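Local coordinates for CADD-like protein of unknown function (Nostoc punctiforme, PDB 3B5O) that is of unknown function but, as a CADD-like all-helical protein related to the haem oxygenase group, may act as an oxidoreductase, at residues Ser94-Thr97 with Leu98-Gly102; Met45-Tyr48 with Ser49-Pro52; Ala69-Asn72 with Gly73-Gln76; Lys53-Val56 with Gly57-Glu60. All blocks are in the same frame, centred on the assembly; numbering follows the deposited sequence.

Contact 1. Residues Ser94-Thr97 with Leu98-Gly102; sequences SHYT and LLADG
Two torsions set Thr97 beside Asp101, one helical turn on: Thr97 holds CG2 anti to its backbone N, while Asp101 holds CG anti to its carbonyl carbon (chi1 -80°). The two side chains then run side by side in the same direction, with Thr97 CG2 3.4 Å from Asp101 OD2, a van der Waals approach of methyl to carboxylate. Behind them the backbone closes tightly, Asp101 N donating to Thr97 O at 2.7 Å. The helix starts just before. Ser94 occupies the N-cap position, and its OG accepts from Thr97 N at 3.0 Å with a fairly straight N-H...O angle of 157°, satisfying one of the amides that a helix start leaves without a backbone carbonyl. Ser94 O takes up the next amide, Leu98 N, also at 3.0 Å. On another side of the helix, Ala100 CB lies 4.3 Å from Tyr96 CZ, in loose apolar contact. The polar end of the His95 imidazole is used elsewhere: NE2 is hydrogen-bonded to Lys178 NZ and the ring meets that of His179 edge-to-face. Leu99 rests against Tyr48 of helix 38-68, and Tyr96 touches Lys53 of that long helix in one modelled conformer, a less certain contact.

Contact 2. Residues Met45-Tyr48 with Ser49-Pro52; sequences MQQY and SIFP
Tyr48 and Pro52 form the tight part of this contact, their side chains crossing at about a right angle. Pro52 CD sits over one face of the phenol ring, 4.3 Å from the centroid of the Tyr48 ring and 20° off the normal, which meets the geometry of a CH-pi contact. Pro52 CG adds an apolar touch at 4.0 Å from Tyr48 CE2. The ring reaches this place because CG of Tyr48 is anti to the backbone N (chi1 168°), and its OH goes on to a hydrogen bond with Glu152. Replacing the phenol with an alanine's methyl is likely to leave Glu152 without this hydroxyl and to strip the apolar cover from Pro52 CD. Ser49 is held as closely: OG turns back to Gln46 O at 2.7 Å, giving this buried hydroxyl a backbone acceptor. The opposite case is Gln46, partly exposed, whose side chain makes no close approach to residues 49-52 and is tied instead by NE2 to Ala110 O. Gln47 is intermediate, since OE1 only grazes Ile50 CD1 at 3.8 Å while it is hydrogen-bonded to Thr120 and Ser117 N. The backbone records a kink. Ile50 N bonds to Gln47 O at 3.1 Å and Phe51 N to Tyr48 O at 2.9 Å, both three residues back, and Pro52 has no N-H to give; its CD lies 3.0 Å from Tyr48 O instead. Bonds that reach back three residues, beside a proline with no N-H, are characteristic of a proline kink within a long helix.

Contact 3. Residues Ala69-Asn72 with Gly73-Gln76; sequences AGWN and GVAQ
The indole of Trp71 lies alongside Val74, both side chains pointing the same way, with Val74 CG2 3.9 Å from Trp71 CE3 on the six-membered ring. That methyl comes at the ring obliquely; the stacking partner is the ring of Tyr198, and Val135, Val195 and Ala66 also touch the Trp71 side chain. Trp71 is the N-cap of helix 72-85, at the end of a short helix-to-helix link. The evidence for the link is in the backbone: Gly70 has a positive phi of 79° and ends helix 38-68 in a Schellman motif, and Trp71 then stands at the centre of an inverse gamma turn, closed by a weak bond of 2.9 Å from Asn72 N to Gly70 O. Having no acceptor group on its side chain, tryptophan cannot cap the first turn in the way serine or aspartate does. Tyr198 supplies part of what is missing, its OH hydrogen-bonding Gly73 N as its ring stacks on the indole, which ties the helix start to the loop carrying Tyr198. The carbonyl of Trp71 begins the regular helix: Ala75 N reaches Trp71 O at 3.0 Å and 167°, whereas the bond from Val74 N to the same atom is weak. In the next step Gln76 N donates to Asn72 O at 2.9 Å, with an N-H...O angle of 153°.

Contact 4. Residues Lys53-Val56 with Gly57-Glu60; sequences KELV and GFTE
Two turns in the second half of helix 38-68 bring Thr59 back onto Leu55, with the common helical motif of a threonine hydroxyl bonded to the carbonyl four residues earlier. Leu55 O is gripped twice: Thr59 OG1 donates at 2.8 Å and Thr59 N at 2.9 Å, the two donors arriving from opposite faces of the carbonyl plane. The hydroxyl can do this because OG1 is anti to the carbonyl carbon of Thr59 (chi1 -58°), folded back along the helix. A second cluster gathers round Phe58. Its backbone N bonds to Glu54 O at 3.1 Å, in the carbonyl plane, and the ring comes close to the same oxygen obliquely, with Phe58 CD2 3.3 Å from Glu54 O. The ring edge faces the CA of Leu55, and the side chains of Leu55 and Phe58 cross obliquely, meeting at 4.2 Å between their CD2 atoms. From the Glu54 side chain, CB approaches the ring, 4.1 Å from Phe58 CE2. With the Phe58 ring cut back to an alanine, a gap is likely to open beside Leu55 CD2, and Phe131 would probably lose this aromatic neighbour. Glu60 continues the backbone pattern through N to Val56 O, while its carboxylate turns to salt bridges with Arg63 and Arg64. Around these turns the helix meets two others: Phe58 packs on Leu124, Val127 and Leu128 of helix 118-131, and Thr59 touches Leu78 and Ile82 of helix 72-85.

How the contacts relate
Contacts 2 and 4 are successive parts of helix 38-68, yet contact 2 is buried and kinked, whereas contact 4 is a surface contact that settles into four-residue bonds from Glu54 O onward. Both return a side-chain hydroxyl to a backbone carbonyl, three residues back in contact 2 and four in contact 4. Contacts 1 and 3, partly buried, mark helix starts: in contact 1 a serine caps the helix; in contact 3 a first-turn amide is hydrogen-bonded by a tyrosine from another part of the chain. Contact 1 packs against contact 2, and less certainly against contact 4. Contact 3 touches none of them, its centre about 29 Å from those of contacts 1 and 2 and about 17 Å from that of contact 4.

Contact 1. Residues Ser94-Thr97 with Leu98-Gly102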
loop_
_atom_site.group_PDB
_atom_site.type_symbol
_atom_site.label_atom_id
_atom_site.label_comp_id
_atom_site.label_asym_id
_atom_site.label_seq_id
_atom_site.Cartn_x
_atom_site.Cartn_y
_atom_site.Cartn_z
ATOM N N SER A 94 4.093 -15.953 -0.903
ATOM C CA SER A 94 3.923 -14.557 -0.523
ATOM C C SER A 94 2.741 -13.903 -1.220
ATOM O O SER A 94 2.355 -14.272 -2.339
ATOM C CB SER A 94 5.177 -13.746 -0.845
ATOM O OG SER A 94 5.352 -13.579 -2.240
ATOM N N HIS A 95 2.190 -12.893 -0.562
ATOM C CA HIS A 95 1.150 -12.069 -1.180
ATOM C C HIS A 95 1.602 -11.457 -2.493
ATOM O O HIS A 95 0.840 -11.420 -3.463
ATOM C CB HIS A 95 0.665 -11.006 -0.188
ATOM C CG HIS A 95 -0.118 -11.568 0.957
ATOM N ND1 HIS A 95 -0.551 -10.795 2.014
ATOM C CD2 HIS A 95 -0.555 -12.824 1.207
ATOM C CE1 HIS A 95 -1.218 -11.552 2.863
ATOM N NE2 HIS A 95 -1.240 -12.787 2.397
ATOM N N TYR A 96 2.852 -10.998 -2.554
ATOM C CA TYR A 96 3.417 -10.470 -3.776
ATOM C C TYR A 96 3.367 -11.501 -4.897
ATOM O O TYR A 96 2.953 -11.208 -6.016
ATOM C CB TYR A 96 4.861 -9.974 -3.546
ATOM C CG TYR A 96 5.562 -9.639 -4.821
ATOM C CD1 TYR A 96 5.294 -8.448 -5.500
ATOM C CD2 TYR A 96 6.427 -10.538 -5.414
ATOM C CE1 TYR A 96 5.919 -8.153 -6.664
ATOM C CE2 TYR A 96 7.036 -10.266 -6.605
ATOM C CZ TYR A 96 6.777 -9.065 -7.249
ATOM O OH TYR A 96 7.412 -8.784 -8.422
ATOM N N THR A 97 3.795 -12.718 -4.598
ATOM C CA THR A 97 3.813 -13.758 -5.606
ATOM C C THR A 97 2.417 -14.117 -6.090
ATOM O O THR A 97 2.235 -14.338 -7.295
ATOM C CB THR A 97 4.570 -14.972 -5.080
ATOM O OG1 THR A 97 5.946 -14.608 -4.996
ATOM C CG2 THR A 97 4.408 -16.170 -6.023
ATOM N N LEU A 98 1.448 -14.155 -5.182
ATOM C CA LEU A 98 0.056 -14.433 -5.581
ATOM C C LEU A 98 -0.425 -13.391 -6.587
ATOM O O LEU A 98 -1.040 -13.715 -7.591
ATOM C CB LEU A 98 -0.865 -14.488 -4.375
ATOM C CG LEU A 98 -0.657 -15.652 -3.405
ATOM C CD1 LEU A 98 -1.508 -15.466 -2.158
ATOM C CD2 LEU A 98 -0.976 -17.008 -4.079
ATOM N N LEU A 99 -0.148 -12.127 -6.309
ATOM C CA LEU A 99 -0.504 -11.077 -7.248
ATOM C C LEU A 99 0.243 -11.217 -8.570
ATOM O O LEU A 99 -0.365 -11.187 -9.652
ATOM C CB LEU A 99 -0.238 -9.695 -6.627
ATOM C CG LEU A 99 -0.481 -8.493 -7.533
ATOM C CD1 LEU A 99 -1.953 -8.418 -7.951
ATOM C CD2 LEU A 99 -0.051 -7.204 -6.802
ATOM N N ALA A 100 1.563 -11.391 -8.506
ATOM C CA ALA A 100 2.369 -11.442 -9.710
ATOM C C ALA A 100 1.986 -12.645 -10.572
ATOM O O ALA A 100 1.834 -12.522 -11.794
ATOM C CB ALA A 100 3.870 -11.480 -9.363
ATOM N N ASP A 101 1.838 -13.802 -9.934
ATOM C CA ASP A 101 1.483 -15.021 -10.660
ATOM C C ASP A 101 0.090 -14.893 -11.263
ATOM O O ASP A 101 -0.151 -15.361 -12.377
ATOM C CB ASP A 101 1.538 -16.252 -9.745
ATOM C CG ASP A 101 2.942 -16.774 -9.529
ATOM O OD1 ASP A 101 3.904 -16.237 -10.123
ATOM O OD2 ASP A 101 3.052 -17.758 -8.766
ATOM N N GLY A 102 -0.823 -14.269 -10.526
ATOM C CA GLY A 102 -2.180 -14.057 -11.004
ATOM C C GLY A 102 -2.232 -13.155 -12.213
ATOM O O GLY A 102 -2.996 -13.431 -13.162
#

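Contact 2. Residues Met45-Tyr48 with Ser49-Pro52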
loop_
_atom_site.group_PDB
_atom_site.type_symbol
_atom_site.label_atom_id
_atom_site.label_comp_id
_atom_site.label_asym_id
_atom_site.label_seq_id
_atom_site.Cartn_x
_atom_site.Cartn_y
_atom_site.Cartn_z
HETATM N N MSE A 45 -0.298 -1.540 -13.347
HETATM C CA MSE A 45 -0.265 -2.722 -12.508
HETATM C C MSE A 45 1.144 -3.270 -12.311
HETATM O O MSE A 45 1.475 -3.734 -11.223
HETATM C CB MSE A 45 -1.187 -3.816 -13.061
HETATM C CG MSE A 45 -2.692 -3.541 -12.826
HETATM SE SE MSE A 45 -3.119 -3.103 -10.971
HETATM C CE MSE A 45 -2.322 -4.670 -10.268
ATOM N N GLN A 46 1.974 -3.173 -13.331
ATOM C CA GLN A 46 3.371 -3.563 -13.188
ATOM C C GLN A 46 4.062 -2.699 -12.143
ATOM O O GLN A 46 4.770 -3.197 -11.267
ATOM C CB GLN A 46 4.112 -3.401 -14.496
ATOM C CG GLN A 46 3.727 -4.395 -15.578
ATOM C CD GLN A 46 4.381 -4.069 -16.901
ATOM O OE1 GLN A 46 4.570 -2.906 -17.255
ATOM N NE2 GLN A 46 4.760 -5.116 -17.639
ATOM N N GLN A 47 3.889 -1.392 -12.251
ATOM C CA GLN A 47 4.475 -0.484 -11.255
ATOM C C GLN A 47 3.880 -0.668 -9.875
ATOM O O GLN A 47 4.611 -0.682 -8.869
ATOM C CB GLN A 47 4.342 0.968 -11.706
ATOM C CG GLN A 47 5.205 1.257 -12.898
ATOM C CD GLN A 47 6.704 1.113 -12.591
ATOM O OE1 GLN A 47 7.192 1.605 -11.578
ATOM N NE2 GLN A 47 7.436 0.415 -13.479
ATOM N N TYR A 48 2.562 -0.802 -9.812
ATOM C CA TYR A 48 1.910 -1.005 -8.532
ATOM C C TYR A 48 2.513 -2.201 -7.801
ATOM O O TYR A 48 2.749 -2.143 -6.599
ATOM C CB TYR A 48 0.399 -1.193 -8.674
ATOM C CG TYR A 48 -0.179 -1.684 -7.400
ATOM C CD1 TYR A 48 -0.396 -0.818 -6.333
ATOM C CD2 TYR A 48 -0.367 -3.046 -7.191
ATOM C CE1 TYR A 48 -0.851 -1.323 -5.111
ATOM C CE2 TYR A 48 -0.839 -3.528 -6.009
ATOM C CZ TYR A 48 -1.056 -2.681 -4.974
ATOM O OH TYR A 48 -1.513 -3.212 -3.780
ATOM N N SER A 49 2.758 -3.281 -8.527
ATOM C CA SER A 49 3.210 -4.509 -7.905
ATOM C C SER A 49 4.494 -4.362 -7.088
ATOM O O SER A 49 4.746 -5.150 -6.179
ATOM C CB SER A 49 3.365 -5.601 -8.954
ATOM O OG SER A 49 4.510 -5.430 -9.754
ATOM N N ILE A 50 5.306 -3.379 -7.425
ATOM C CA ILE A 50 6.553 -3.153 -6.720
ATOM C C ILE A 50 6.270 -2.759 -5.277
ATOM O O ILE A 50 7.040 -3.078 -4.373
ATOM C CB ILE A 50 7.385 -2.075 -7.438
ATOM C CG1 ILE A 50 7.816 -2.574 -8.814
ATOM C CG2 ILE A 50 8.622 -1.635 -6.614
ATOM C CD1 ILE A 50 8.410 -1.531 -9.735
ATOM N N PHE A 51 5.183 -2.038 -5.053
ATOM C CA PHE A 51 4.928 -1.499 -3.741
ATOM C C PHE A 51 4.665 -2.570 -2.668
ATOM O O PHE A 51 5.329 -2.560 -1.625
ATOM C CB PHE A 51 3.834 -0.434 -3.863
ATOM C CG PHE A 51 3.690 0.459 -2.658
ATOM C CD1 PHE A 51 4.785 1.028 -2.048
ATOM C CD2 PHE A 51 2.432 0.781 -2.204
ATOM C CE1 PHE A 51 4.625 1.890 -0.951
ATOM C CE2 PHE A 51 2.276 1.627 -1.115
ATOM C CZ PHE A 51 3.371 2.174 -0.506
ATOM N N PRO A 52 3.757 -3.530 -2.901
ATOM C CA PRO A 52 3.634 -4.589 -1.904
ATOM C C PRO A 52 4.930 -5.334 -1.643
ATOM O O PRO A 52 5.176 -5.746 -0.498
ATOM C CB PRO A 52 2.575 -5.535 -2.471
ATOM C CG PRO A 52 2.116 -4.966 -3.727
ATOM C CD PRO A 52 2.725 -3.629 -3.944
#

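Contact 3. Residues Ala69-Asn72 with Gly73-Gln76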
loop_
_atom_site.group_PDB
_atom_site.type_symbol
_atom_site.label_atom_id
_atom_site.label_comp_id
_atom_site.label_asym_id
_atom_site.label_seq_id
_atom_site.Cartn_x
_atom_site.Cartn_y
_atom_site.Cartn_z
ATOM N N ALA A 69 12.950 1.001 20.622
ATOM C CA ALA A 69 12.243 1.848 21.587
ATOM C C ALA A 69 11.653 1.055 22.752
ATOM O O ALA A 69 11.035 1.642 23.649
ATOM C CB ALA A 69 11.115 2.616 20.866
ATOM N N GLY A 70 11.805 -0.261 22.732
ATOM C CA GLY A 70 11.209 -1.135 23.749
ATOM C C GLY A 70 9.729 -1.407 23.551
ATOM O O GLY A 70 9.050 -1.887 24.463
ATOM N N TRP A 71 9.214 -1.115 22.349
ATOM C CA TRP A 71 7.821 -1.402 22.035
ATOM C C TRP A 71 7.681 -2.856 21.598
ATOM O O TRP A 71 7.384 -3.167 20.441
ATOM C CB TRP A 71 7.323 -0.464 20.926
ATOM C CG TRP A 71 7.219 0.990 21.282
ATOM C CD1 TRP A 71 7.803 1.650 22.339
ATOM C CD2 TRP A 71 6.495 1.978 20.555
ATOM N NE1 TRP A 71 7.475 2.983 22.306
ATOM C CE2 TRP A 71 6.669 3.208 21.217
ATOM C CE3 TRP A 71 5.710 1.947 19.390
ATOM C CZ2 TRP A 71 6.075 4.380 20.768
ATOM C CZ3 TRP A 71 5.118 3.122 18.949
ATOM C CH2 TRP A 71 5.314 4.319 19.630
ATOM N N ASN A 72 7.894 -3.783 22.523
ATOM C CA ASN A 72 8.047 -5.181 22.151
ATOM C C ASN A 72 6.791 -5.802 21.560
ATOM O O ASN A 72 6.867 -6.581 20.594
ATOM C CB ASN A 72 8.542 -5.976 23.374
ATOM C CG ASN A 72 9.906 -5.530 23.822
ATOM O OD1 ASN A 72 10.818 -5.367 23.013
ATOM N ND2 ASN A 72 10.064 -5.334 25.123
ATOM N N GLY A 73 5.633 -5.457 22.112
ATOM C CA GLY A 73 4.369 -5.944 21.582
ATOM C C GLY A 73 4.124 -5.504 20.148
ATOM O O GLY A 73 3.514 -6.232 19.366
ATOM N N VAL A 74 4.569 -4.294 19.832
ATOM C CA VAL A 74 4.440 -3.761 18.473
ATOM C C VAL A 74 5.389 -4.504 17.534
ATOM O O VAL A 74 4.996 -4.907 16.436
ATOM C CB VAL A 74 4.749 -2.253 18.443
ATOM C CG1 VAL A 74 4.722 -1.714 16.997
ATOM C CG2 VAL A 74 3.756 -1.470 19.317
ATOM N N ALA A 75 6.628 -4.711 17.965
ATOM C CA ALA A 75 7.575 -5.493 17.167
ATOM C C ALA A 75 7.004 -6.875 16.879
ATOM O O ALA A 75 7.161 -7.403 15.787
ATOM C CB ALA A 75 8.934 -5.576 17.854
ATOM N N GLN A 76 6.345 -7.485 17.868
ATOM C CA GLN A 76 5.768 -8.803 17.660
ATOM C C GLN A 76 4.649 -8.765 16.622
ATOM O O GLN A 76 4.591 -9.618 15.741
ATOM C CB GLN A 76 5.239 -9.387 18.980
ATOM C CG GLN A 76 4.632 -10.780 18.832
ATOM C CD GLN A 76 5.612 -11.776 18.249
ATOM O OE1 GLN A 76 6.745 -11.882 18.712
ATOM N NE2 GLN A 76 5.193 -12.494 17.211
#

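Contact 4. Residues Lys53-Val56 with Gly57-Glu60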
loop_
_atom_site.group_PDB
_atom_site.type_symbol
_atom_site.label_atom_id
_atom_site.label_comp_id
_atom_site.label_asym_id
_atom_site.label_seq_id
_atom_site.Cartn_x
_atom_site.Cartn_y
_atom_site.Cartn_z
ATOM N N LYS A 53 5.762 -5.532 -2.651
ATOM C CA LYS A 53 7.053 -6.178 -2.396
ATOM C C LYS A 53 7.844 -5.341 -1.398
ATOM O O LYS A 53 8.262 -5.782 -0.307
ATOM C CB LYS A 53 7.842 -6.305 -3.683
ATOM C CG LYS A 53 9.314 -6.724 -3.444
ATOM C CD LYS A 53 10.183 -6.713 -4.703
ATOM C CE LYS A 53 9.538 -7.335 -5.929
ATOM N NZ LYS A 53 10.465 -8.288 -6.607
ATOM N N GLU A 54 8.037 -4.092 -1.756
ATOM C CA GLU A 54 8.889 -3.255 -0.951
ATOM C C GLU A 54 8.351 -2.968 0.438
ATOM O O GLU A 54 9.131 -2.742 1.370
ATOM C CB GLU A 54 9.178 -1.958 -1.702
ATOM C CG GLU A 54 9.956 -2.190 -2.988
ATOM C CD GLU A 54 11.310 -2.782 -2.733
ATOM O OE1 GLU A 54 12.094 -2.216 -1.934
ATOM O OE2 GLU A 54 11.574 -3.853 -3.278
ATOM N N LEU A 55 7.036 -2.982 0.590
ATOM C CA LEU A 55 6.450 -2.694 1.896
ATOM C C LEU A 55 6.848 -3.724 2.959
ATOM O O LEU A 55 6.865 -3.398 4.128
ATOM C CB LEU A 55 4.936 -2.525 1.812
ATOM C CG LEU A 55 4.406 -1.216 1.230
ATOM C CD1 LEU A 55 2.907 -1.345 1.018
ATOM C CD2 LEU A 55 4.769 -0.013 2.161
ATOM N N VAL A 56 7.215 -4.945 2.568
ATOM C CA VAL A 56 7.661 -5.930 3.554
ATOM C C VAL A 56 8.959 -5.420 4.208
ATOM O O VAL A 56 9.094 -5.428 5.438
ATOM C CB VAL A 56 7.831 -7.301 2.949
ATOM C CG1 VAL A 56 8.240 -8.276 4.028
ATOM C CG2 VAL A 56 6.520 -7.772 2.285
ATOM N N GLY A 57 9.897 -4.947 3.387
ATOM C CA GLY A 57 11.128 -4.384 3.913
ATOM C C GLY A 57 10.900 -3.143 4.755
ATOM O O GLY A 57 11.581 -2.954 5.769
ATOM N N PHE A 58 9.962 -2.278 4.354
ATOM C CA PHE A 58 9.682 -1.117 5.198
ATOM C C PHE A 58 9.086 -1.546 6.535
ATOM O O PHE A 58 9.385 -0.965 7.567
ATOM C CB PHE A 58 8.776 -0.118 4.482
ATOM C CG PHE A 58 9.445 0.571 3.327
ATOM C CD1 PHE A 58 10.568 1.350 3.524
ATOM C CD2 PHE A 58 8.909 0.498 2.055
ATOM C CE1 PHE A 58 11.180 1.980 2.452
ATOM C CE2 PHE A 58 9.519 1.141 0.998
ATOM C CZ PHE A 58 10.634 1.865 1.203
ATOM N N THR A 59 8.227 -2.561 6.514
ATOM C CA THR A 59 7.640 -3.071 7.766
ATOM C C THR A 59 8.749 -3.623 8.686
ATOM O O THR A 59 8.694 -3.447 9.910
ATOM C CB THR A 59 6.564 -4.133 7.478
ATOM O OG1 THR A 59 5.555 -3.549 6.642
ATOM C CG2 THR A 59 5.913 -4.604 8.767
ATOM N N GLU A 60 9.768 -4.254 8.105
ATOM C CA GLU A 60 10.941 -4.679 8.849
ATOM C C GLU A 60 11.661 -3.524 9.500
ATOM O O GLU A 60 12.102 -3.619 10.647
ATOM C CB GLU A 60 11.873 -5.495 7.964
ATOM C CG GLU A 60 13.190 -5.894 8.592
ATOM C CD GLU A 60 13.104 -6.760 9.806
ATOM O OE1 GLU A 60 12.063 -7.378 10.055
ATOM O OE2 GLU A 60 14.152 -6.852 10.489
#